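Local atomic coordinates of uncharacterized protein SPOA0173 (Silicibacter pomeroyi, PDB entry 3EYT), a protein that is of unknown function but has a thioredoxin-like fold and probably acts as an oxidoreductase or antioxidant protein. Residues I81-K84 with A85-E89; P101-A105 with M106-M110; A24-G28 with K29-I33. All blocks are in the same frame, centred on the assembly; numbering follows the deposited sequence.

Contact 1: I81-K84 with A85-E89; sequences ISLK and AFLHE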
loop_
_atom_site.group_PDB
_atom_site.type_symbol
_atom_site.label_atom_id
_atom_site.label_comp_id
_atom_site.label_asym_id
_atom_site.label_seq_id
_atom_site.Cartn_x
_atom_site.Cartn_y
_atom_site.Cartn_z
ATOM N N ILE C 81 -2.263 1.371 -6.374
ATOM C CA ILE C 81 -3.724 1.082 -6.498
ATOM C C ILE C 81 -4.492 2.374 -6.154
ATOM O O ILE C 81 -5.501 2.707 -6.784
ATOM C CB ILE C 81 -4.187 -0.115 -5.640
ATOM C CG1 ILE C 81 -5.657 -0.440 -5.882
ATOM C CG2 ILE C 81 -3.971 0.130 -4.142
ATOM C CD1 ILE C 81 -6.111 -1.675 -5.174
ATOM N N SER C 82 -3.983 3.120 -5.176
ATOM C CA SER C 82 -4.594 4.403 -4.819
ATOM C C SER C 82 -4.420 5.477 -5.871
ATOM O O SER C 82 -5.351 6.254 -6.151
ATOM C CB SER C 82 -4.088 4.881 -3.460
ATOM O OG SER C 82 -4.673 4.103 -2.424
ATOM N N LEU C 83 -3.218 5.550 -6.435
ATOM C CA LEU C 83 -2.896 6.483 -7.511
ATOM C C LEU C 83 -3.742 6.266 -8.745
ATOM O O LEU C 83 -4.202 7.232 -9.334
ATOM C CB LEU C 83 -1.413 6.366 -7.920
ATOM C CG LEU C 83 -0.983 7.341 -9.038
ATOM C CD1 LEU C 83 -1.177 8.794 -8.588
ATOM C CD2 LEU C 83 0.460 7.098 -9.467
ATOM N N LYS C 84 -3.928 4.998 -9.147
ATOM C CA LYS C 84 -4.783 4.664 -10.300
ATOM C C LYS C 84 -6.197 5.280 -10.151
ATOM O O LYS C 84 -6.721 5.897 -11.090
ATOM C CB LYS C 84 -4.876 3.134 -10.459
ATOM C CG LYS C 84 -5.371 2.708 -11.838
ATOM C CD LYS C 84 -5.433 1.196 -11.936
ATOM C CE LYS C 84 -5.655 0.801 -13.370
ATOM N NZ LYS C 84 -6.743 -0.200 -13.376
ATOM N N ALA C 85 -6.779 5.144 -8.957
ATOM C CA ALA C 85 -8.123 5.689 -8.670
ATOM C C ALA C 85 -8.101 7.210 -8.675
ATOM O O ALA C 85 -8.985 7.848 -9.242
ATOM C CB ALA C 85 -8.647 5.161 -7.349
ATOM N N PHE C 86 -7.049 7.786 -8.109
ATOM C CA PHE C 86 -6.887 9.237 -8.098
ATOM C C PHE C 86 -6.799 9.838 -9.509
ATOM O O PHE C 86 -7.442 10.873 -9.811
ATOM C CB PHE C 86 -5.627 9.586 -7.275
ATOM C CG PHE C 86 -5.275 11.036 -7.298
ATOM C CD1 PHE C 86 -5.860 11.915 -6.402
ATOM C CD2 PHE C 86 -4.308 11.512 -8.183
ATOM C CE1 PHE C 86 -5.497 13.286 -6.398
ATOM C CE2 PHE C 86 -3.953 12.873 -8.209
ATOM C CZ PHE C 86 -4.550 13.759 -7.320
ATOM N N LEU C 87 -6.018 9.196 -10.375
ATOM C CA LEU C 87 -5.883 9.662 -11.755
ATOM C C LEU C 87 -7.210 9.560 -12.499
ATOM O O LEU C 87 -7.537 10.430 -13.294
ATOM C CB LEU C 87 -4.814 8.882 -12.519
ATOM C CG LEU C 87 -3.399 8.886 -11.958
ATOM C CD1 LEU C 87 -2.533 7.958 -12.770
ATOM C CD2 LEU C 87 -2.865 10.313 -11.958
ATOM N N HIS C 88 -7.963 8.499 -12.240
ATOM C CA HIS C 88 -9.305 8.367 -12.809
ATOM C C HIS C 88 -10.258 9.498 -12.335
ATOM O O HIS C 88 -10.815 10.244 -13.167
ATOM C CB HIS C 88 -9.897 6.977 -12.506
ATOM C CG HIS C 88 -11.246 6.753 -13.106
ATOM N ND1 HIS C 88 -12.418 6.898 -12.387
ATOM C CD2 HIS C 88 -11.616 6.426 -14.365
ATOM C CE1 HIS C 88 -13.450 6.656 -13.176
ATOM N NE2 HIS C 88 -12.991 6.368 -14.381
ATOM N N GLU C 89 -10.420 9.647 -11.017
ATOM C CA GLU C 89 -11.361 10.652 -10.454
ATOM C C GLU C 89 -11.082 12.065 -10.887
ATOM O O GLU C 89 -12.008 12.844 -11.131
ATOM C CB GLU C 89 -11.353 10.643 -8.927
ATOM C CG GLU C 89 -12.024 9.437 -8.346
ATOM C CD GLU C 89 -13.457 9.342 -8.781
ATOM O OE1 GLU C 89 -13.795 8.377 -9.524
ATOM O OE2 GLU C 89 -14.236 10.263 -8.419
#

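Contact 2: P101-A105 with M106-M110; sequences PGDGA and MPRTM. With EDO (1,2-ethanediol), chain I.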
loop_
_atom_site.group_PDB
_atom_site.type_symbol
_atom_site.label_atom_id
_atom_site.label_comp_id
_atom_site.label_asym_id
_atom_site.label_seq_id
_atom_site.Cartn_x
_atom_site.Cartn_y
_atom_site.Cartn_z
ATOM N N PRO C 101 11.255 3.536 -5.114
ATOM C CA PRO C 101 11.560 3.717 -3.692
ATOM C C PRO C 101 13.066 3.933 -3.450
ATOM O O PRO C 101 13.908 3.327 -4.130
ATOM C CB PRO C 101 11.099 2.404 -3.058
ATOM C CG PRO C 101 11.083 1.387 -4.231
ATOM C CD PRO C 101 10.722 2.182 -5.426
ATOM N N GLY C 102 13.387 4.818 -2.512
ATOM C CA GLY C 102 14.771 5.181 -2.252
ATOM C C GLY C 102 15.334 4.324 -1.133
ATOM O O GLY C 102 14.642 3.418 -0.616
ATOM N N ASP C 103 16.576 4.633 -0.772
ATOM C CA ASP C 103 17.253 4.030 0.353
ATOM C C ASP C 103 16.530 4.400 1.622
ATOM O O ASP C 103 16.401 3.567 2.533
ATOM C CB ASP C 103 18.708 4.506 0.388
ATOM C CG ASP C 103 19.521 3.941 -0.773
ATOM O OD1 ASP C 103 19.359 2.734 -1.042
ATOM O OD2 ASP C 103 20.296 4.688 -1.428
ATOM N N GLY C 104 16.061 5.649 1.680
ATOM C CA GLY C 104 15.262 6.141 2.809
ATOM C C GLY C 104 13.840 6.483 2.316
ATOM O O GLY C 104 13.357 5.889 1.344
ATOM N N ALA C 105 13.211 7.454 2.985
ATOM C CA ALA C 105 11.866 7.933 2.718
ATOM C C ALA C 105 11.687 8.504 1.298
ATOM O O ALA C 105 10.708 8.169 0.624
ATOM C CB ALA C 105 11.494 8.993 3.757
HETATM N N MSE C 106 12.622 9.356 0.868
HETATM C CA MSE C 106 12.545 10.025 -0.409
HETATM C C MSE C 106 12.791 9.043 -1.559
HETATM O O MSE C 106 13.750 8.252 -1.493
HETATM C CB MSE C 106 13.611 11.126 -0.458
HETATM C CG MSE C 106 13.459 12.057 -1.640
HETATM SE SE MSE C 106 14.471 13.731 -1.358
HETATM C CE MSE C 106 13.832 14.192 0.413
ATOM N N PRO C 107 11.951 9.100 -2.614
ATOM C CA PRO C 107 12.172 8.192 -3.734
ATOM C C PRO C 107 13.339 8.645 -4.636
ATOM O O PRO C 107 13.848 9.760 -4.463
ATOM C CB PRO C 107 10.834 8.185 -4.456
ATOM C CG PRO C 107 10.227 9.566 -4.158
ATOM C CD PRO C 107 10.739 9.943 -2.788
ATOM N N ARG C 108 13.738 7.804 -5.599
ATOM C CA ARG C 108 15.062 7.959 -6.240
ATOM C C ARG C 108 15.165 9.176 -7.165
ATOM O O ARG C 108 16.182 9.900 -7.138
ATOM C CB ARG C 108 15.480 6.683 -6.998
ATOM C CG ARG C 108 15.586 5.473 -6.078
ATOM C CD ARG C 108 16.344 4.327 -6.687
ATOM N NE ARG C 108 17.675 4.723 -7.127
ATOM C CZ ARG C 108 18.786 4.578 -6.405
ATOM N NH1 ARG C 108 18.747 4.034 -5.190
ATOM N NH2 ARG C 108 19.942 4.975 -6.907
ATOM N N THR C 109 14.154 9.380 -8.004
ATOM C CA THR C 109 14.208 10.513 -8.958
ATOM C C THR C 109 14.090 11.844 -8.213
ATOM O O THR C 109 14.820 12.829 -8.491
ATOM C CB THR C 109 13.099 10.394 -10.020
ATOM O OG1 THR C 109 13.117 9.067 -10.545
ATOM C CG2 THR C 109 13.270 11.412 -11.147
HETATM N N MSE C 110 13.189 11.870 -7.242
HETATM C CA MSE C 110 13.076 13.043 -6.389
HETATM C C MSE C 110 14.414 13.445 -5.742
HETATM O O MSE C 110 14.768 14.627 -5.769
HETATM C CB MSE C 110 12.056 12.790 -5.264
HETATM C CG MSE C 110 11.705 14.088 -4.527
HETATM SE SE MSE C 110 10.467 13.807 -3.043
HETATM C CE MSE C 110 10.404 15.666 -2.450
HETATM C C1 EDO I . 17.044 8.597 -0.761
HETATM O O1 EDO I . 15.913 8.061 -0.045
HETATM C C2 EDO I . 17.058 8.097 -2.214
HETATM O O2 EDO I . 17.764 6.847 -2.277
HETATM O O HOH W 1 16.650 2.671 -3.663
#

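Contact 3: A24-G28 with K29-I33; sequences ADLRG and KVIVI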
loop_
_atom_site.group_PDB
_atom_site.type_symbol
_atom_site.label_atom_id
_atom_site.label_comp_id
_atom_site.label_asym_id
_atom_site.label_seq_id
_atom_site.Cartn_x
_atom_site.Cartn_y
_atom_site.Cartn_z
ATOM N N ALA C 24 15.479 10.359 -22.745
ATOM C CA ALA C 24 16.110 10.133 -24.057
ATOM C C ALA C 24 15.072 9.969 -25.180
ATOM O O ALA C 24 15.229 10.551 -26.258
ATOM C CB ALA C 24 17.069 8.934 -24.013
ATOM N N ASP C 25 14.005 9.215 -24.919
ATOM C CA ASP C 25 12.856 9.102 -25.831
ATOM C C ASP C 25 12.255 10.451 -26.214
ATOM O O ASP C 25 11.623 10.579 -27.274
ATOM C CB ASP C 25 11.701 8.357 -25.153
ATOM C CG ASP C 25 11.961 6.881 -24.957
ATOM O OD1 ASP C 25 12.942 6.348 -25.526
ATOM O OD2 ASP C 25 11.159 6.258 -24.217
ATOM N N LEU C 26 12.412 11.440 -25.339
ATOM C CA LEU C 26 11.713 12.717 -25.488
ATOM C C LEU C 26 12.650 13.834 -25.950
ATOM O O LEU C 26 12.250 14.992 -26.005
ATOM C CB LEU C 26 11.004 13.096 -24.178
ATOM C CG LEU C 26 9.854 12.195 -23.707
ATOM C CD1 LEU C 26 9.377 12.603 -22.324
ATOM C CD2 LEU C 26 8.678 12.164 -24.684
ATOM N N ARG C 27 13.893 13.466 -26.264
ATOM C CA ARG C 27 14.876 14.378 -26.846
ATOM C C ARG C 27 14.266 15.179 -27.988
ATOM O O ARG C 27 13.616 14.621 -28.874
ATOM C CB ARG C 27 16.081 13.600 -27.376
ATOM C CG ARG C 27 17.058 13.199 -26.305
ATOM C CD ARG C 27 17.932 14.360 -25.916
ATOM N NE ARG C 27 18.191 14.327 -24.490
ATOM C CZ ARG C 27 18.816 13.336 -23.871
ATOM N NH1 ARG C 27 18.995 13.395 -22.564
ATOM N NH2 ARG C 27 19.242 12.278 -24.549
ATOM N N GLY C 28 14.483 16.488 -27.957
ATOM C CA GLY C 28 13.951 17.399 -29.000
ATOM C C GLY C 28 12.628 18.077 -28.654
ATOM O O GLY C 28 12.236 19.056 -29.296
ATOM N N LYS C 29 11.925 17.535 -27.663
ATOM C CA LYS C 29 10.741 18.183 -27.077
ATOM C C LYS C 29 11.180 18.888 -25.814
ATOM O O LYS C 29 12.111 18.441 -25.131
ATOM C CB LYS C 29 9.682 17.167 -26.646
ATOM C CG LYS C 29 8.981 16.437 -27.764
ATOM C CD LYS C 29 8.300 15.211 -27.179
ATOM C CE LYS C 29 7.569 14.421 -28.246
ATOM N NZ LYS C 29 6.714 15.316 -29.049
ATOM N N VAL C 30 10.521 20.001 -25.526
ATOM C CA VAL C 30 10.593 20.606 -24.215
ATOM C C VAL C 30 9.745 19.690 -23.308
ATOM O O VAL C 30 8.688 19.193 -23.699
ATOM C CB VAL C 30 10.099 22.074 -24.262
ATOM C CG1 VAL C 30 9.948 22.664 -22.866
ATOM C CG2 VAL C 30 11.072 22.917 -25.103
ATOM N N ILE C 31 10.255 19.398 -22.122
ATOM C CA ILE C 31 9.555 18.488 -21.217
ATOM C C ILE C 31 9.195 19.227 -19.930
ATOM O O ILE C 31 10.052 19.914 -19.323
ATOM C CB ILE C 31 10.428 17.252 -20.899
ATOM C CG1 ILE C 31 10.968 16.632 -22.193
ATOM C CG2 ILE C 31 9.659 16.226 -20.058
ATOM C CD1 ILE C 31 12.087 15.643 -21.963
ATOM N N VAL C 32 7.928 19.125 -19.538
ATOM C CA VAL C 32 7.458 19.686 -18.276
ATOM C C VAL C 32 7.123 18.516 -17.374
ATOM O O VAL C 32 6.304 17.671 -17.732
ATOM C CB VAL C 32 6.174 20.530 -18.475
ATOM C CG1 VAL C 32 5.667 21.069 -17.147
ATOM C CG2 VAL C 32 6.429 21.677 -19.457
ATOM N N ILE C 33 7.760 18.454 -16.210
ATOM C CA ILE C 33 7.466 17.411 -15.238
ATOM C C ILE C 33 6.841 17.989 -13.982
ATOM O O ILE C 33 7.415 18.852 -13.335
ATOM C CB ILE C 33 8.728 16.605 -14.850
ATOM C CG1 ILE C 33 9.437 16.076 -16.089
ATOM C CG2 ILE C 33 8.398 15.425 -13.880
ATOM C CD1 ILE C 33 10.843 15.420 -15.770
#

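Contact 1: I81-K84 with A85-E89
Leu83 and Leu87, one helical turn apart, make the apolar side of this local contact: CD1 of Leu83 lies 4.0 Å from CG of Leu87, and the two side chains cross at an oblique angle. Their first torsions differ. In Leu83, CG stands opposite the backbone N (chi1 -179°), whereas in Leu87 it lies beside its own N (chi1 -58°), which sets CG of Leu87 3.2 Å from the carbonyl O of Leu83. The same Leu83 CD1 also approaches the Phe86 ring obliquely, 4.2 Å from CD2, and so serves two neighbours. Three i to i+4 backbone bonds join the segments: Phe86 N gives its hydrogen to Ser82 O, Leu87 N to Leu83 O and His88 N to Lys84 O. The Leu87 bond, 2.9 Å from N to Leu83 O, is the shortest of the three and the straightest, at 163° about the hydrogen. This regular helix, 80-89, is the crossover of a beta-alpha-beta unit between parallel strands 63-69 and 96-99 of the thioredoxin-like sheet. Its packed face fits that role, since Leu83 rests on Val98, Leu87 on Val96, and Phe86 on Val44 and Ile48 of helix 41-57. The other side is looser within residues 81-89. Lys84 is exposed and makes little side-chain contact there, though it lies against Phe15 of strand 11-15; the exposed His88 reaches back through CB alone, 3.6 Å from Lys84 O. Part of the helix surface is nevertheless closed by another subunit, where Ser82 OG bonds to Ala77 O and Glu89 OE1 to His74 NE2, both partners on a second copy of the protein, whose His74 ring also meets that of His88.

Contact 2: P101-A105 with M106-M110
A loop leading into the N-terminus of helix 108-112 brings Pro101 and Gly102 against Arg108, with Pro107 as the N-cap residue. Arg108 CG sits 3.3 Å from Pro101 O, beside its own backbone N (chi1 -61°); the chain bends at chi3, and the turn about CD-NE (chi4 95°) brings NH1 back toward the loop. One water then bridges the two residues: it donates to Pro101 O and accepts from Arg108 NH1, 2.9 Å away, in the guanidinium plane at its edge. Pro101 O also accepts from Gln13 NE2 of a neighbouring subunit. NE of Arg108 is bonded to Gln10 OE1, which gives the group a second hold. Asp103 OD2 stays 4.1 Å from Arg108 NH1, too far for a salt bridge; with their planes 86° apart the two groups form no bidentate pair, though the opposite charges probably still attract. In the thioredoxin-like fold this loop follows strand 96-99, whose Asp99 carboxylate accepts from the backbone N of both Thr109 and Met110. Next to Pro101, Gly102 CA makes a CA-H...O contact of 3.3 Å with Met106 O, where a beta carbon on Gly102 would clash. Met106, a selenomethionine, shares that carbonyl with a 1,2-ethanediol probably taken from the crystallisation liquor: EDO O1 donates to Met106 O at 2.6 Å and accepts from Gly104 N, while EDO O2 accepts from Asp103 N at 2.9 Å.

Contact 3: A24-G28 with K29-I33
Leu26 and Lys29 are the end residues of a type II beta turn, with Arg27 and Gly28 at its corners, that feeds into strand 30-36, an inner strand of the thioredoxin-like sheet. The polar tie is a backbone bond, Lys29 N giving its hydrogen to Leu26 O over 3.1 Å; it is fairly straight at 158° about the hydrogen, with the donor tilted 25° from the carbonyl plane. Gly28 takes the third turn position with positive phi (96°), where a beta carbon would be jammed against the Arg27 carbonyl O. Lys29 contributes through its aliphatic chain as well. Its CB lies 3.4 Å from Leu26 O and its CD 4.0 Å from Leu26 CD2, the lysine chain lying slantwise against the leucine, before the bend at chi4 takes NZ to the carbonyl oxygens of Glu60 and Asp61. With an alanine in its place, Leu26 CD2 would probably lose its aliphatic cover and those two carbonyls their lysine donor. The remaining contacts are apolar. Leu26 also packs on Ala64 and Leu66 of neighbouring strand 63-69, and Ile31 on Ile124 of strand 120-124, so the turn is seated where these strands flank 30-36. Ile31, whose CB points toward the turn, meets Leu26 at about a right angle, with its CD1 3.5 Å from Leu26 CB and 4.1 Å from Leu26 CD1.

Contact 3 comes first along the chain, then contact 1, then contact 2, with none enclosing another. All three belong to one thioredoxin-like domain yet do not touch: centres of contacts 1 and 2 are 21 Å apart, those of 2 and 3 are 23 Å apart, and those of 1 and 3, on opposite sides of the chain's centre, 25 Å. The sheet relates them. Contact 3 opens strand 30-36, which runs beside strand 63-69; contact 1 lies on the helix leading from 63-69 to 96-99, and contact 2 follows 96-99. Contacts 1 and 2 also meet other subunits, whereas contact 3 is internal to its chain, so only the former two contribute directly to the tetrameric assembly.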